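Local coordinates for secreted protein ASP-2 (Necator americanus, PDB 1U53) that is a secreted hookworm protein of the pathogenesis-related-1 (CAP) superfamily, studied as a vaccine antigen, whose molecular function is not firmly established, at residues S29-G34 with A48-M53; K106-E111 with C157-Q162. All blocks are in the same frame, centred on the assembly; numbering follows the deposited sequence.

Interaction 1. Residues S29-G34 with A48-M53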
loop_
_atom_site.group_PDB
_atom_site.type_symbol
_atom_site.label_atom_id
_atom_site.label_comp_id
_atom_site.label_asym_id
_atom_site.label_seq_id
_atom_site.Cartn_x
_atom_site.Cartn_y
_atom_site.Cartn_z
ATOM N N SER A 29 6.604 -5.639 6.514
ATOM C CA SER A 29 7.440 -6.461 7.388
ATOM C C SER A 29 7.816 -5.679 8.641
ATOM O O SER A 29 7.700 -6.190 9.754
ATOM C CB SER A 29 8.717 -6.964 6.650
ATOM O OG SER A 29 9.699 -7.482 7.569
ATOM N N SER A 30 8.237 -4.431 8.471
ATOM C CA SER A 30 8.522 -3.593 9.662
ATOM C C SER A 30 7.355 -3.535 10.638
ATOM O O SER A 30 7.542 -3.660 11.834
ATOM C CB SER A 30 8.932 -2.174 9.273
ATOM O OG SER A 30 7.849 -1.328 8.897
ATOM N N VAL A 31 6.143 -3.322 10.135
ATOM C CA VAL A 31 4.983 -3.286 11.014
ATOM C C VAL A 31 4.819 -4.655 11.690
ATOM O O VAL A 31 4.655 -4.735 12.907
ATOM C CB VAL A 31 3.704 -2.922 10.210
ATOM C CG1 VAL A 31 2.435 -3.202 11.045
ATOM C CG2 VAL A 31 3.822 -1.501 9.723
ATOM N N ALA A 32 4.836 -5.728 10.911
ATOM C CA ALA A 32 4.589 -7.074 11.437
ATOM C C ALA A 32 5.579 -7.467 12.532
ATOM O O ALA A 32 5.210 -8.136 13.518
ATOM C CB ALA A 32 4.565 -8.099 10.285
ATOM N N LEU A 33 6.825 -7.030 12.421
ATOM C CA LEU A 33 7.851 -7.399 13.388
ATOM C C LEU A 33 7.853 -6.515 14.626
ATOM O O LEU A 33 8.690 -6.692 15.553
ATOM C CB LEU A 33 9.211 -7.251 12.684
ATOM C CG LEU A 33 9.508 -8.236 11.555
ATOM C CD1 LEU A 33 10.819 -7.890 10.834
ATOM C CD2 LEU A 33 9.604 -9.650 12.108
ATOM N N GLY A 34 6.953 -5.525 14.649
ATOM C CA GLY A 34 6.857 -4.599 15.771
ATOM C C GLY A 34 7.827 -3.444 15.765
ATOM O O GLY A 34 8.106 -2.872 16.820
ATOM N N ALA A 48 0.278 -11.218 13.351
ATOM C CA ALA A 48 0.421 -12.685 13.444
ATOM C C ALA A 48 0.519 -13.376 12.085
ATOM O O ALA A 48 0.979 -14.526 12.004
ATOM C CB ALA A 48 -0.779 -13.279 14.204
ATOM N N LYS A 49 0.034 -12.714 11.033
ATOM C CA LYS A 49 -0.043 -13.337 9.698
ATOM C C LYS A 49 -0.105 -12.282 8.595
ATOM O O LYS A 49 -1.031 -12.268 7.733
ATOM C CB LYS A 49 -1.215 -14.319 9.589
ATOM C CG LYS A 49 -2.598 -13.751 9.870
ATOM C CD LYS A 49 -3.676 -14.885 9.786
ATOM C CE LYS A 49 -3.764 -15.455 8.372
ATOM N NZ LYS A 49 -4.907 -16.501 8.287
ATOM N N MET A 50 0.856 -11.356 8.631
ATOM C CA MET A 50 0.895 -10.331 7.586
ATOM C C MET A 50 1.356 -10.967 6.268
ATOM O O MET A 50 2.456 -11.554 6.186
ATOM C CB MET A 50 1.877 -9.240 8.030
ATOM C CG MET A 50 2.038 -8.114 7.044
ATOM S SD MET A 50 0.583 -7.050 6.902
ATOM C CE MET A 50 0.647 -6.114 8.434
ATOM N N LYS A 51 0.540 -10.829 5.224
ATOM C CA LYS A 51 0.826 -11.556 3.997
ATOM C C LYS A 51 1.772 -10.757 3.091
ATOM O O LYS A 51 1.711 -9.515 3.039
ATOM C CB LYS A 51 -0.489 -11.919 3.281
ATOM C CG LYS A 51 -1.468 -12.675 4.215
ATOM C CD LYS A 51 -2.582 -13.369 3.400
ATOM C CE LYS A 51 -3.389 -14.380 4.288
ATOM N NZ LYS A 51 -4.579 -14.828 3.506
ATOM N N THR A 52 2.634 -11.500 2.407
ATOM C CA THR A 52 3.465 -10.921 1.333
ATOM C C THR A 52 2.593 -10.518 0.138
ATOM O O THR A 52 1.710 -11.299 -0.305
ATOM C CB THR A 52 4.500 -11.977 0.871
ATOM O OG1 THR A 52 5.300 -12.385 1.982
ATOM C CG2 THR A 52 5.457 -11.375 -0.118
ATOM N N MET A 53 2.869 -9.335 -0.417
ATOM C CA MET A 53 2.253 -8.906 -1.662
ATOM C C MET A 53 3.042 -9.375 -2.895
ATOM O O MET A 53 4.268 -9.583 -2.856
ATOM C CB MET A 53 2.128 -7.376 -1.755
ATOM C CG MET A 53 1.124 -6.777 -0.805
ATOM S SD MET A 53 1.239 -4.985 -0.877
ATOM C CE MET A 53 -0.336 -4.524 -0.174
#
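Ala-32, in the last turn of helix 14-32, lies against Met-50 in the irregular segment 48-53, with their CA atoms 6.3 Å apart, the shortest such distance between the two segments. Both side chains leave their backbones toward the opposite segment, and Ala-32 CB meets Met-50 CB at 3.7 Å. Met-50 CG lies a little farther from the same methyl, 4.1 Å from Ala-32 CB, and the methionine then passes alongside the helix. With CG anti to the backbone N (chi1 179°), the chain leads off toward the helix; turns about CB-CG (chi2 70°) and CG-SD bend it and carry the terminal methyl toward Val-31. Met-50 CE thus ends 4.3 Å from Val-31 CG1, a loose van der Waals approach. All three residues are buried and the contact is wholly apolar, made by methyl and methylene groups.

The helix stops just beyond this patch: Gly-34, with positive phi, closes it in a Schellman motif, and its carbonyl is hydrogen-bonded to Asn-43 ND2. Hydrogen bonds flank the apolar patch, since Arg-28 NH2 reaches Lys-51 O and Asn-25 OD1 receives Met-53 N, tying the segment to the preceding turns of the same helix. Met-50 also packs on Leu-193 of strand 193-194 and shares a backbone hydrogen bond with Cys-194, while Val-31 also rests on Tyr-175. The segment 48-53 is therefore laid between the C-terminal end of helix 14-32 and the small two-stranded C-terminal sheet, just ahead of strand 54-55.

Interaction 2. Residues K106-E111 with C157-Q162; sequences KAWFGE and CYVVCQ
Trp-108 of helix 97-109 extends its indole to strand 157-164, reaching Cys-161 and Val-159 although even the nearest CA atoms, those of Trp-108 and Cys-161, are 10.7 Å apart. From CB, which points toward the strand, chi1 of -64° sets CG anti to the carbonyl carbon and sends the long ring system outward from the helix. On the pyrrole side, NE1 donates a hydrogen bond to Ile-87 O in the edge strand 84-90, a link that satisfies the buried N-H and limits rotation of the indole. The far end of the six-membered ring does the touching. CZ3 lies 3.6 Å from Cys-161 SG, and its neighbour CH2 is almost as near, 3.7 Å from the same sulfur; Cys-161 CB is 3.9 Å from both CZ3 and CH2. SG comes in at the ring edge, near its plane, 4.7 Å from the six-membered ring centroid and 81° off the normal: an edge-on sulfur-aromatic contact. CH2 has a further neighbour in Val-159 CG1, 4.0 Å away and approaching obliquely.

Val-159 and Cys-161, two positions apart on the strand, point to the same side of the sheet, whereas Val-160 between them packs on helix 57-67 on the other side. Cys-161 is further fixed by its disulfide to Cys-148 of the antiparallel neighbour strand 145-152. His-134, hydrogen-bonded through ND1 to Glu-111 OE2, probably belongs with that glutamate to the His/Glu-lined cleft known from CAP proteins, and the Trp-108 ring stacks against this histidine. Helix 97-109 on one face of the sheet and helix 57-67 on the other give the alpha-beta-alpha sandwich of the CAP superfamily, with Trp-108 linking the first helix to the sheet.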
loop_
_atom_site.group_PDB
_atom_site.type_symbol
_atom_site.label_atom_id
_atom_site.label_comp_id
_atom_site.label_asym_id
_atom_site.label_seq_id
_atom_site.Cartn_x
_atom_site.Cartn_y
_atom_site.Cartn_z
ATOM N N LYS A 106 6.397 6.439 0.856
ATOM C CA LYS A 106 6.741 7.110 2.130
ATOM C C LYS A 106 5.602 7.993 2.641
ATOM O O LYS A 106 5.355 8.031 3.840
ATOM C CB LYS A 106 8.004 7.975 1.980
ATOM C CG LYS A 106 9.284 7.172 1.787
ATOM C CD LYS A 106 10.382 8.198 1.492
ATOM C CE LYS A 106 11.755 7.710 1.759
ATOM N NZ LYS A 106 12.756 8.805 1.386
ATOM N N ALA A 107 4.934 8.751 1.756
ATOM C CA ALA A 107 3.868 9.681 2.174
ATOM C C ALA A 107 2.683 8.914 2.745
ATOM O O ALA A 107 2.041 9.337 3.709
ATOM C CB ALA A 107 3.391 10.523 0.979
ATOM N N TRP A 108 2.374 7.796 2.097
ATOM C CA TRP A 108 1.247 6.964 2.553
ATOM C C TRP A 108 1.578 6.336 3.886
ATOM O O TRP A 108 0.781 6.379 4.834
ATOM C CB TRP A 108 0.915 5.875 1.533
ATOM C CG TRP A 108 0.424 6.442 0.195
ATOM C CD1 TRP A 108 -0.249 7.621 -0.017
ATOM C CD2 TRP A 108 0.563 5.816 -1.082
ATOM N NE1 TRP A 108 -0.498 7.786 -1.376
ATOM C CE2 TRP A 108 0.011 6.696 -2.043
ATOM C CE3 TRP A 108 1.163 4.602 -1.518
ATOM C CZ2 TRP A 108 -0.037 6.377 -3.395
ATOM C CZ3 TRP A 108 1.124 4.297 -2.875
ATOM C CH2 TRP A 108 0.545 5.212 -3.803
ATOM N N PHE A 109 2.734 5.689 3.945
ATOM C CA PHE A 109 3.110 4.979 5.162
ATOM C C PHE A 109 3.315 5.944 6.310
ATOM O O PHE A 109 3.082 5.584 7.461
ATOM C CB PHE A 109 4.366 4.175 4.906
ATOM C CG PHE A 109 4.716 3.281 6.060
ATOM C CD1 PHE A 109 4.105 2.025 6.184
ATOM C CD2 PHE A 109 5.627 3.700 7.016
ATOM C CE1 PHE A 109 4.427 1.197 7.250
ATOM C CE2 PHE A 109 5.925 2.876 8.105
ATOM C CZ PHE A 109 5.339 1.638 8.218
ATOM N N GLY A 110 3.703 7.178 5.996
ATOM C CA GLY A 110 4.035 8.158 7.037
ATOM C C GLY A 110 2.872 8.583 7.915
ATOM O O GLY A 110 3.100 9.127 8.990
ATOM N N GLU A 111 1.642 8.270 7.486
ATOM C CA GLU A 111 0.414 8.502 8.283
ATOM C C GLU A 111 0.507 7.839 9.666
ATOM O O GLU A 111 -0.013 8.384 10.646
ATOM C CB GLU A 111 -0.807 8.021 7.485
ATOM C CG GLU A 111 -1.008 8.936 6.277
ATOM C CD GLU A 111 -2.161 8.560 5.392
ATOM O OE1 GLU A 111 -2.679 7.427 5.537
ATOM O OE2 GLU A 111 -2.546 9.438 4.544
ATOM N N CYS A 157 3.219 15.033 -11.206
ATOM C CA CYS A 157 3.594 13.638 -11.383
ATOM C C CYS A 157 2.520 12.924 -10.570
ATOM O O CYS A 157 2.388 13.211 -9.375
ATOM C CB CYS A 157 4.985 13.368 -10.791
ATOM S SG CYS A 157 5.397 11.595 -10.824
ATOM N N TYR A 158 1.710 12.061 -11.211
ATOM C CA TYR A 158 0.525 11.501 -10.560
ATOM C C TYR A 158 0.697 9.989 -10.393
ATOM O O TYR A 158 0.988 9.279 -11.356
ATOM C CB TYR A 158 -0.715 11.845 -11.406
ATOM C CG TYR A 158 -2.030 11.341 -10.880
ATOM C CD1 TYR A 158 -2.317 11.356 -9.505
ATOM C CD2 TYR A 158 -3.032 10.940 -11.747
ATOM C CE1 TYR A 158 -3.547 10.907 -9.008
ATOM C CE2 TYR A 158 -4.263 10.456 -11.255
ATOM C CZ TYR A 158 -4.518 10.454 -9.899
ATOM O OH TYR A 158 -5.742 10.007 -9.438
ATOM N N VAL A 159 0.563 9.513 -9.144
ATOM C CA VAL A 159 0.852 8.112 -8.807
ATOM C C VAL A 159 -0.413 7.503 -8.289
ATOM O O VAL A 159 -1.048 8.042 -7.371
ATOM C CB VAL A 159 1.888 8.033 -7.672
ATOM C CG1 VAL A 159 2.128 6.606 -7.207
ATOM C CG2 VAL A 159 3.214 8.719 -8.117
ATOM N N VAL A 160 -0.738 6.344 -8.811
ATOM C CA VAL A 160 -1.871 5.590 -8.319
ATOM C C VAL A 160 -1.420 4.170 -8.074
ATOM O O VAL A 160 -0.859 3.539 -8.958
ATOM C CB VAL A 160 -2.981 5.582 -9.406
ATOM C CG1 VAL A 160 -4.214 4.755 -8.966
ATOM C CG2 VAL A 160 -3.445 6.991 -9.697
ATOM N N CYS A 161 -1.682 3.636 -6.870
ATOM C CA CYS A 161 -1.551 2.188 -6.639
ATOM C C CYS A 161 -2.923 1.572 -6.359
ATOM O O CYS A 161 -3.752 2.205 -5.696
ATOM C CB CYS A 161 -0.693 1.903 -5.408
ATOM S SG CYS A 161 1.080 2.118 -5.735
ATOM N N GLN A 162 -3.180 0.381 -6.881
ATOM C CA GLN A 162 -4.409 -0.314 -6.484
ATOM C C GLN A 162 -4.035 -1.633 -5.804
ATOM O O GLN A 162 -2.929 -2.119 -5.956
ATOM C CB GLN A 162 -5.391 -0.490 -7.662
ATOM C CG GLN A 162 -6.022 0.856 -8.004
ATOM C CD GLN A 162 -6.829 0.894 -9.304
ATOM O OE1 GLN A 162 -6.972 -0.127 -9.967
ATOM N NE2 GLN A 162 -7.382 2.080 -9.653
#

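The centres of interactions 1 and 2 lie about 19 Å apart, yet their helical segments meet directly. Phe-109, next to Trp-108 in the chain, packs with CE1 3.7 Å from Val-31 CG2 and with CZ 3.9 Å from Ser-30 OG. Helices 14-32 and 97-109 are thus joined at this point. Helix 14-32 borders both contacts: its C-terminal end carries 29-34, while Phe-20, nearer its start, lies against Val-159 and Cys-161. Interaction 1 binds this helix to the chain leading into strand 54-55, and interaction 2 binds the second helix to the sheet, next to Glu-111 and His-134.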